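Local coordinates for protein genome packaging NTPase B204 (Sulfolobus turreted icosahedral virus 2, PDB 4KFU) that probably hydrolyses nucleoside triphosphates to power packaging of viral DNA into the virus particle, as a P-loop ATPase of the FtsK-HerA superfamily, at residues 83-86 with 87-91; 18-22 with 23-27; 142-145 with 146-149; 176-179 with 180-183. All blocks are in the same frame, centred on the assembly; numbering follows the deposited sequence.

Contact 1: residues 83-86 with 87-91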
# COMPACT_ATOMS: atom_id res chain seq x y z
N LYS A 83 7.15 -15.07 -4.29
CA LYS A 83 8.57 -15.09 -3.95
C LYS A 83 8.92 -13.92 -3.04
O LYS A 83 9.63 -14.07 -2.05
CB LYS A 83 9.40 -15.00 -5.24
CG LYS A 83 10.84 -15.44 -5.11
CD LYS A 83 11.71 -14.81 -6.21
CE LYS A 83 11.02 -14.80 -7.57
NZ LYS A 83 11.90 -14.20 -8.62
N LEU A 84 8.40 -12.74 -3.38
CA LEU A 84 8.65 -11.54 -2.58
C LEU A 84 8.11 -11.66 -1.16
O LEU A 84 8.71 -11.15 -0.22
CB LEU A 84 8.02 -10.32 -3.27
CG LEU A 84 7.99 -9.01 -2.48
CD1 LEU A 84 9.40 -8.53 -2.17
CD2 LEU A 84 7.24 -7.91 -3.24
N TRP A 85 6.96 -12.31 -1.03
CA TRP A 85 6.33 -12.48 0.28
C TRP A 85 7.17 -13.39 1.19
O TRP A 85 7.37 -13.09 2.37
CB TRP A 85 4.90 -13.01 0.11
CG TRP A 85 4.16 -13.20 1.41
CD1 TRP A 85 3.82 -14.40 1.99
CD2 TRP A 85 3.66 -12.17 2.28
NE1 TRP A 85 3.15 -14.17 3.17
CE2 TRP A 85 3.04 -12.82 3.37
CE3 TRP A 85 3.68 -10.78 2.24
CZ2 TRP A 85 2.44 -12.11 4.41
CZ3 TRP A 85 3.08 -10.08 3.27
CH2 TRP A 85 2.48 -10.75 4.35
N GLN A 86 7.66 -14.49 0.63
CA GLN A 86 8.50 -15.41 1.39
C GLN A 86 9.77 -14.71 1.84
O GLN A 86 10.21 -14.87 2.99
CB GLN A 86 8.86 -16.64 0.55
CG GLN A 86 7.69 -17.58 0.25
CD GLN A 86 7.02 -18.11 1.51
OE1 GLN A 86 7.69 -18.53 2.47
NE2 GLN A 86 5.69 -18.12 1.51
N ALA A 87 10.36 -13.94 0.93
CA ALA A 87 11.58 -13.19 1.25
C ALA A 87 11.29 -12.10 2.28
O ALA A 87 12.12 -11.79 3.13
CB ALA A 87 12.20 -12.59 -0.02
N SER A 88 10.10 -11.50 2.19
CA SER A 88 9.72 -10.46 3.15
C SER A 88 9.57 -11.01 4.56
O SER A 88 9.93 -10.35 5.53
CB SER A 88 8.42 -9.75 2.72
OG SER A 88 8.59 -9.08 1.48
N LYS A 89 8.98 -12.19 4.68
CA LYS A 89 8.83 -12.86 5.97
C LYS A 89 10.19 -13.14 6.62
O LYS A 89 10.38 -12.93 7.82
CB LYS A 89 8.01 -14.14 5.82
CG LYS A 89 6.51 -13.89 5.63
CD LYS A 89 5.67 -15.15 5.87
CE LYS A 89 5.80 -16.15 4.75
NZ LYS A 89 4.85 -17.28 4.94
N LEU A 90 11.15 -13.59 5.82
CA LEU A 90 12.50 -13.82 6.35
C LEU A 90 13.18 -12.50 6.70
O LEU A 90 13.86 -12.39 7.72
CB LEU A 90 13.34 -14.67 5.38
CG LEU A 90 12.83 -16.11 5.23
CD1 LEU A 90 13.55 -16.86 4.10
CD2 LEU A 90 12.94 -16.88 6.54
N HIS A 91 12.99 -11.48 5.85
CA HIS A 91 13.44 -10.14 6.18
C HIS A 91 12.91 -9.71 7.55
O HIS A 91 13.63 -9.10 8.34
CB HIS A 91 12.97 -9.15 5.12
CG HIS A 91 13.25 -7.72 5.45
ND1 HIS A 91 14.17 -6.96 4.75
CD2 HIS A 91 12.74 -6.89 6.40
CE1 HIS A 91 14.21 -5.74 5.26
NE2 HIS A 91 13.36 -5.68 6.26
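Ala87 opens this turn of helix 78-95 by giving its amide to Lys83 O, the ordinary i to i+4 bond, while its methyl packs on Leu60 and Ile63 of helix 60-65. Ser88 shows how a short hydroxyl can return to its own backbone: with OG beside the backbone N (chi1 -63°), it donates to Leu84 O at 2.7 Å, from above the carbonyl plane. Ser88 N reaches the same Leu84 O at 2.8 Å from the opposite face, and one carbonyl thus grips two donors. Lys89 follows, its amide bound to Trp85 O at 3.0 Å and its chain slanting across the indole. Lys89 CG lies 4.1 Å above the ring plane, near the rim, and Lys89 CE comes to 3.7 Å from Trp85 NE1. Both polar ends, Lys89 NZ and Trp85 NE1, converge on Glu121 OE1, by salt bridge and hydrogen bond, whereas the Gln86 amide runs alongside the lysine. Leu90 continues the series with a bond from its amide to Gln86 O at 3.2 Å. Leu84, Trp85 and Ser88 face strands, in the manner of an amphipathic helix packed on the central sheet of an alpha/beta P-loop fold.

Contact 2: residues 18-22 with 23-27. With MG (magnesium ion), chain K; ACP (phosphomethylphosphonic acid adenylate ester), chain E.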
# COMPACT_ATOMS: atom_id res chain seq x y z
N SER A 18 1.36 8.81 -3.86
CA SER A 18 2.77 8.42 -3.75
C SER A 18 3.54 9.46 -2.96
O SER A 18 4.50 9.13 -2.26
CB SER A 18 3.40 8.24 -5.13
OG SER A 18 2.99 7.02 -5.70
N TYR A 19 3.12 10.71 -3.08
CA TYR A 19 3.72 11.80 -2.32
C TYR A 19 3.52 11.54 -0.83
O TYR A 19 4.42 11.76 -0.02
CB TYR A 19 3.07 13.12 -2.72
CG TYR A 19 3.82 14.37 -2.27
CD1 TYR A 19 4.82 14.93 -3.07
CD2 TYR A 19 3.51 15.00 -1.07
CE1 TYR A 19 5.50 16.08 -2.68
CE2 TYR A 19 4.18 16.14 -0.67
CZ TYR A 19 5.17 16.68 -1.47
OH TYR A 19 5.84 17.81 -1.07
N LEU A 20 2.33 11.09 -0.48
CA LEU A 20 2.02 10.65 0.88
C LEU A 20 2.97 9.55 1.36
O LEU A 20 3.46 9.56 2.50
CB LEU A 20 0.57 10.16 0.94
CG LEU A 20 -0.17 10.25 2.27
CD1 LEU A 20 -0.10 11.66 2.83
CD2 LEU A 20 -1.63 9.81 2.10
N ILE A 21 3.21 8.56 0.50
CA ILE A 21 4.13 7.48 0.84
C ILE A 21 5.54 8.02 1.06
O ILE A 21 6.18 7.70 2.07
CB ILE A 21 4.13 6.39 -0.25
CG1 ILE A 21 2.80 5.63 -0.24
CG2 ILE A 21 5.28 5.41 -0.03
CD1 ILE A 21 2.64 4.62 -1.36
N LYS A 22 5.99 8.87 0.13
CA LYS A 22 7.38 9.36 0.15
C LYS A 22 7.65 10.36 1.26
O LYS A 22 8.75 10.40 1.80
CB LYS A 22 7.74 9.99 -1.20
CG LYS A 22 7.74 9.01 -2.38
CD LYS A 22 7.69 9.78 -3.71
CE LYS A 22 7.45 8.84 -4.89
NZ LYS A 22 7.33 9.58 -6.18
N HIS A 23 6.66 11.18 1.60
CA HIS A 23 6.90 12.30 2.50
C HIS A 23 6.11 12.24 3.80
O HIS A 23 6.18 13.15 4.62
CB HIS A 23 6.66 13.64 1.80
CG HIS A 23 7.59 13.87 0.64
ND1 HIS A 23 7.14 14.01 -0.65
CD2 HIS A 23 8.93 13.99 0.59
CE1 HIS A 23 8.17 14.21 -1.45
NE2 HIS A 23 9.27 14.20 -0.73
N TYR A 24 5.33 11.18 3.99
CA TYR A 24 4.76 10.96 5.30
C TYR A 24 5.10 9.57 5.84
O TYR A 24 5.78 9.45 6.86
CB TYR A 24 3.25 11.17 5.34
CG TYR A 24 2.72 10.78 6.70
CD1 TYR A 24 2.97 11.58 7.81
CD2 TYR A 24 2.01 9.60 6.88
CE1 TYR A 24 2.51 11.22 9.06
CE2 TYR A 24 1.55 9.24 8.13
CZ TYR A 24 1.80 10.05 9.21
OH TYR A 24 1.34 9.70 10.46
N PHE A 25 4.60 8.53 5.18
CA PHE A 25 4.81 7.17 5.66
C PHE A 25 6.29 6.76 5.80
O PHE A 25 6.71 6.36 6.88
CB PHE A 25 4.04 6.16 4.81
CG PHE A 25 2.54 6.23 5.01
CD1 PHE A 25 1.95 5.76 6.18
CD2 PHE A 25 1.71 6.79 4.03
CE1 PHE A 25 0.57 5.84 6.39
CE2 PHE A 25 0.32 6.86 4.22
CZ PHE A 25 -0.25 6.39 5.39
N ILE A 26 7.06 6.87 4.73
CA ILE A 26 8.49 6.53 4.77
C ILE A 26 9.30 7.27 5.85
O ILE A 26 10.01 6.63 6.61
CB ILE A 26 9.16 6.61 3.38
CG1 ILE A 26 8.73 5.42 2.53
CG2 ILE A 26 10.69 6.67 3.53
CD1 ILE A 26 9.07 5.57 1.07
N PRO A 27 9.17 8.62 5.93
CA PRO A 27 9.86 9.33 7.01
C PRO A 27 9.46 8.84 8.41
O PRO A 27 10.35 8.69 9.26
CB PRO A 27 9.42 10.78 6.82
CG PRO A 27 9.15 10.88 5.36
CD PRO A 27 8.55 9.57 4.98
MG MG K . 2.33 7.26 -7.75
PG ACP E . 1.46 8.46 -10.49
O1G ACP E . 0.11 7.86 -11.12
O2G ACP E . 2.03 7.39 -9.44
O3G ACP E . 2.44 8.72 -11.57
PB ACP E . 0.45 9.81 -7.98
O1B ACP E . 1.29 8.73 -7.13
O2B ACP E . -0.98 9.46 -8.04
C3B ACP E . 1.09 10.03 -9.66
PA ACP E . 2.00 11.77 -6.64
O1A ACP E . 3.13 11.22 -7.49
O2A ACP E . 1.95 11.50 -5.15
O3A ACP E . 0.59 11.24 -7.24
O5' ACP E . 1.97 13.37 -6.79
C5' ACP E . 1.93 14.06 -8.04
C4' ACP E . 2.42 15.49 -7.81
O4' ACP E . 1.55 16.26 -6.97
C3' ACP E . 3.78 15.51 -7.14
O3' ACP E . 4.80 15.80 -8.10
C2' ACP E . 3.74 16.63 -6.13
O2' ACP E . 4.57 17.66 -6.64
C1' ACP E . 2.29 17.11 -6.08
N9 ACP E . 1.82 16.92 -4.68
C8 ACP E . 1.29 15.79 -4.17
N7 ACP E . 0.97 15.94 -2.86
C5 ACP E . 1.31 17.19 -2.50
C6 ACP E . 1.23 18.01 -1.27
N6 ACP E . 0.74 17.51 -0.11
N1 ACP E . 1.70 19.27 -1.33
C2 ACP E . 2.20 19.79 -2.47
N3 ACP E . 2.29 19.11 -3.62
C4 ACP E . 1.87 17.83 -3.71
O HOH W 1 1.20 5.56 -7.32
O HOH W 2 3.62 5.71 -8.31
O HOH W 3 3.88 8.59 -8.13
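His23 turns an edge of its imidazole onto Tyr19, ND1 standing 3.2 Å above the centre of the phenol ring, in an edge-to-face pair with planes at 57°. The opposite face of Tyr19 lies against the adenine of the bound AMPPCP, so the phenol is sandwiched between nucleotide and histidine; CG anti to the backbone N (chi1 -165°) carries it there. Phosphate oxygens take up amides near the N-terminal end of the helix: Tyr19 N donates to O2A of the nucleotide at an unusually short 2.5 Å, and Ser18 N to its O1B at 3.3 Å. Ser18 OG binds magnesium at 2.2 Å, beside O2G, O1B and three waters, and is also hydrogen-bonded to Asp103. His23 N still makes the i to i+4 bond to Tyr19 O, at 2.8 Å, before the pattern widens into a pi-type turn. Leu20 O accepts from both Tyr24 N, at 2.9 Å, and Phe25 N, at 3.1 Å, and Ile21 O receives Ile26 N nearly straight, at 170°. Pro27, lacking an amide hydrogen, sets its CD near Lys22 O instead. Lys22 NZ finds its salt bridge with Glu49. The helix begins within the Walker A motif, with Ile21 and Phe25 on strand 6-10, Leu20 and Phe25 on strand 153-156, and Ile26 on strand 35-40.

Contact 3: residues 142-145 with 146-149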
# COMPACT_ATOMS: atom_id res chain seq x y z
N ASP A 142 -10.17 -1.08 -8.71
CA ASP A 142 -9.01 -1.78 -9.27
C ASP A 142 -8.67 -3.01 -8.45
O ASP A 142 -8.07 -3.94 -8.96
CB ASP A 142 -7.75 -0.89 -9.27
CG ASP A 142 -7.82 0.27 -10.26
OD1 ASP A 142 -8.68 0.26 -11.16
OD2 ASP A 142 -6.99 1.18 -10.10
N LEU A 143 -9.04 -3.01 -7.17
CA LEU A 143 -8.60 -4.09 -6.27
C LEU A 143 -9.72 -5.02 -5.80
O LEU A 143 -10.89 -4.63 -5.79
CB LEU A 143 -7.93 -3.49 -5.03
CG LEU A 143 -6.84 -2.44 -5.26
CD1 LEU A 143 -6.30 -1.94 -3.93
CD2 LEU A 143 -5.72 -2.99 -6.15
N MET A 144 -9.33 -6.23 -5.38
CA MET A 144 -10.25 -7.15 -4.73
C MET A 144 -10.92 -6.48 -3.55
O MET A 144 -10.24 -5.90 -2.71
CB MET A 144 -9.47 -8.37 -4.20
CG MET A 144 -9.10 -9.39 -5.25
SD MET A 144 -7.62 -10.34 -4.79
CE MET A 144 -7.55 -10.04 -3.05
N PRO A 145 -12.26 -6.55 -3.48
CA PRO A 145 -12.98 -5.94 -2.35
C PRO A 145 -12.49 -6.44 -0.99
O PRO A 145 -12.55 -5.67 -0.03
CB PRO A 145 -14.43 -6.38 -2.59
CG PRO A 145 -14.52 -6.56 -4.06
CD PRO A 145 -13.18 -7.09 -4.50
N ILE A 146 -11.98 -7.67 -0.91
CA ILE A 146 -11.48 -8.15 0.39
C ILE A 146 -10.30 -7.35 0.93
O ILE A 146 -10.09 -7.29 2.15
CB ILE A 146 -11.17 -9.66 0.41
CG1 ILE A 146 -10.17 -10.05 -0.70
CG2 ILE A 146 -12.46 -10.45 0.29
CD1 ILE A 146 -9.60 -11.44 -0.52
N VAL A 147 -9.53 -6.72 0.04
CA VAL A 147 -8.51 -5.77 0.50
C VAL A 147 -9.09 -4.68 1.40
O VAL A 147 -8.51 -4.34 2.44
CB VAL A 147 -7.76 -5.09 -0.69
CG1 VAL A 147 -6.87 -3.95 -0.19
CG2 VAL A 147 -6.93 -6.11 -1.45
N TYR A 148 -10.25 -4.14 1.02
CA TYR A 148 -10.84 -3.09 1.86
C TYR A 148 -11.46 -3.64 3.14
O TYR A 148 -11.45 -2.97 4.16
CB TYR A 148 -11.85 -2.23 1.07
CG TYR A 148 -11.26 -1.69 -0.21
CD1 TYR A 148 -10.30 -0.69 -0.17
CD2 TYR A 148 -11.64 -2.20 -1.45
CE1 TYR A 148 -9.74 -0.19 -1.35
CE2 TYR A 148 -11.07 -1.71 -2.63
CZ TYR A 148 -10.12 -0.70 -2.56
OH TYR A 148 -9.56 -0.19 -3.72
N LYS A 149 -11.99 -4.86 3.08
CA LYS A 149 -12.55 -5.47 4.28
C LYS A 149 -11.47 -5.84 5.30
O LYS A 149 -11.70 -5.83 6.51
CB LYS A 149 -13.35 -6.72 3.91
CG LYS A 149 -14.45 -6.49 2.87
CD LYS A 149 -15.40 -5.36 3.26
CE LYS A 149 -16.15 -5.68 4.53
NZ LYS A 149 -17.58 -5.25 4.44
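The backbone passes from an extended approach at Leu143 and Met144 into the first turn of helix 145-150, and two carbonyls organise the change. Met144 O accepts Val147 N at 3.0 Å, from above the carbonyl plane, closing a tight i to i+3 turn. Pro145 O takes Lys149 N at 3.3 Å, in the carbonyl plane, and a weak bond from Tyr148 N. Pro145 itself has no amide hydrogen to offer, which suits a position at the start of a helix, where no carbonyl of a preceding turn waits for one. Among the side chains, Met144 and Ile146 run alongside each other in the same direction. The methionine chain bends at chi3 (18°), an eclipsed rather than staggered torsion, and swings CE to 3.5 Å from both CG1 and CD1 of Ile146; the pair packs on Leu123 of helix 117-124. Leu143 and Tyr148 meet at about a right angle, the leucine CD1 3.7 Å from Tyr148 OH. That hydroxyl is satisfied by Val140 O, just upstream, which ties the ring back to the preceding loop. Val147 adds CG1 to the edge of this group, 4.3 Å from Leu143 CD1, and faces Leu135 and Val8 on the sheet. Apart from the phenol hydroxyl, the side chains that meet here do so through hydrophobic groups: polar bonding across the contact is left to the backbone, while aliphatic and aromatic groups seat the helix start between sheet and helix 117-124.

Contact 4: residues 176-179 with 180-183. With ACP (phosphomethylphosphonic acid adenylate ester), chain F.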
# COMPACT_ATOMS: atom_id res chain seq x y z
N ALA A 176 -18.00 7.80 4.05
CA ALA A 176 -16.80 8.08 3.25
C ALA A 176 -17.19 8.43 1.81
O ALA A 176 -16.60 9.33 1.20
CB ALA A 176 -15.87 6.86 3.26
N ALA A 177 -18.16 7.70 1.27
CA ALA A 177 -18.59 7.92 -0.10
C ALA A 177 -19.13 9.32 -0.27
O ALA A 177 -18.96 9.94 -1.33
CB ALA A 177 -19.63 6.92 -0.50
N GLU A 178 -19.80 9.84 0.76
CA GLU A 178 -20.30 11.21 0.66
C GLU A 178 -19.17 12.23 0.80
O GLU A 178 -19.14 13.22 0.08
CB GLU A 178 -21.38 11.48 1.70
CG GLU A 178 -22.34 12.58 1.28
CD GLU A 178 -22.98 12.28 -0.08
OE1 GLU A 178 -23.47 11.15 -0.27
OE2 GLU A 178 -22.97 13.18 -0.95
N LYS A 179 -18.24 11.98 1.72
CA LYS A 179 -17.22 12.97 2.05
C LYS A 179 -16.07 13.05 1.03
O LYS A 179 -15.40 14.08 0.91
CB LYS A 179 -16.67 12.72 3.46
CG LYS A 179 -17.71 12.87 4.60
CD LYS A 179 -18.33 14.26 4.63
CE LYS A 179 -19.27 14.46 5.84
NZ LYS A 179 -20.73 14.28 5.51
N VAL A 180 -15.87 11.98 0.26
CA VAL A 180 -14.79 11.96 -0.73
C VAL A 180 -15.07 12.93 -1.89
O VAL A 180 -14.14 13.41 -2.57
CB VAL A 180 -14.55 10.51 -1.23
CG1 VAL A 180 -15.62 10.09 -2.24
CG2 VAL A 180 -13.18 10.38 -1.85
N LYS A 181 -16.35 13.25 -2.07
CA LYS A 181 -16.81 14.04 -3.21
C LYS A 181 -16.39 15.50 -3.15
O LYS A 181 -16.33 16.19 -4.17
CB LYS A 181 -18.35 13.98 -3.33
CG LYS A 181 -18.91 12.58 -3.49
CD LYS A 181 -20.44 12.62 -3.63
CE LYS A 181 -20.85 13.23 -4.96
NZ LYS A 181 -22.32 13.11 -5.23
N THR A 182 -16.08 15.98 -1.95
CA THR A 182 -15.80 17.40 -1.78
C THR A 182 -14.34 17.71 -1.40
O THR A 182 -14.00 18.86 -1.08
CB THR A 182 -16.76 18.02 -0.74
OG1 THR A 182 -16.72 17.25 0.46
CG2 THR A 182 -18.20 18.03 -1.29
N LEU A 183 -13.48 16.70 -1.46
CA LEU A 183 -12.08 16.93 -1.09
C LEU A 183 -11.37 17.83 -2.09
O LEU A 183 -11.47 17.63 -3.31
CB LEU A 183 -11.33 15.60 -1.03
CG LEU A 183 -11.82 14.57 -0.02
CD1 LEU A 183 -11.22 13.20 -0.35
CD2 LEU A 183 -11.45 15.01 1.38
PA ACP F . -12.26 25.81 -5.70
O1A ACP F . -13.09 24.73 -5.05
O2A ACP F . -12.94 27.05 -6.24
O3A ACP F . -11.09 26.27 -4.68
O5' ACP F . -11.42 25.12 -6.90
C5' ACP F . -10.68 25.90 -7.84
C4' ACP F . -9.94 24.94 -8.76
O4' ACP F . -9.40 23.85 -7.99
C3' ACP F . -10.87 24.33 -9.80
O3' ACP F . -10.22 24.39 -11.08
C2' ACP F . -10.95 22.87 -9.43
O2' ACP F . -11.05 22.08 -10.61
C1' ACP F . -9.64 22.63 -8.69
N9 ACP F . -9.80 21.49 -7.76
C8 ACP F . -10.78 21.36 -6.85
N7 ACP F . -10.66 20.20 -6.17
C5 ACP F . -9.58 19.56 -6.66
C6 ACP F . -8.89 18.29 -6.39
N6 ACP F . -9.36 17.46 -5.43
N1 ACP F . -7.79 17.99 -7.13
C2 ACP F . -7.32 18.82 -8.09
N3 ACP F . -7.91 20.00 -8.39
C4 ACP F . -9.02 20.41 -7.72
O HOH W 4 -15.25 16.17 2.31
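Backbone bonding across the end of helix 174-179 comes down to Val180 N donating to Ala176 O at 2.9 Å. Beyond it, water takes over: a single molecule donates to Lys179 O at 2.5 Å and is also hydrogen-bonded to Thr182 OG1, at 2.6 Å, bridging the last turn to the chain that leaves it. Thr182 OG1 sits between its own backbone N and carbonyl carbon (chi1 53°), which brings the hydroxyl round to this water. Aliphatic carbons rest against backbone carbonyl oxygens. Val180 CG1 lies 3.5 Å from Ala177 O, and Lys181 CG comes to 3.4 Å from the same Ala177 O. Val180 also packs on Leu165 and Met156, so its branched end is buried between helix 162-171 and strand 153-156. Charge plays a looser part: Glu178 and Lys181 slant past each other, Glu178 OE2 resting near the lysine CD but 4.3 Å from Lys181 NZ, longer than a salt bridge. Leu183 O, finally, accepts N6 of a second bound AMPPCP at 3.0 Å. The acceptor is a main-chain carbonyl, so the bond uses the backbone of Leu183 and not its side chain; whether this second site has a role is not established.

The four contacts follow one another along the chain in the order 2, 1, 3, 4, and all lie around one mixed beta sheet. Contact 2, on helix 17-31, and contact 1, on helix 78-95, have centres about 23 Å apart and both pack on strand 35-40. Contact 3, at the start of helix 145-150, lies about 22 Å from contact 2, on the opposite side of the chain's centre, yet both reach strand 6-10. Contacts 1 and 4 are the farthest apart, about 37 Å between centres; contact 4 shares strand 153-156 with contact 2. The sheet is thus the common support of these helices and sites: contact 2 meets the magnesium-bound nucleotide, contact 1 approaches the zinc, and contact 4 meets a second nucleotide.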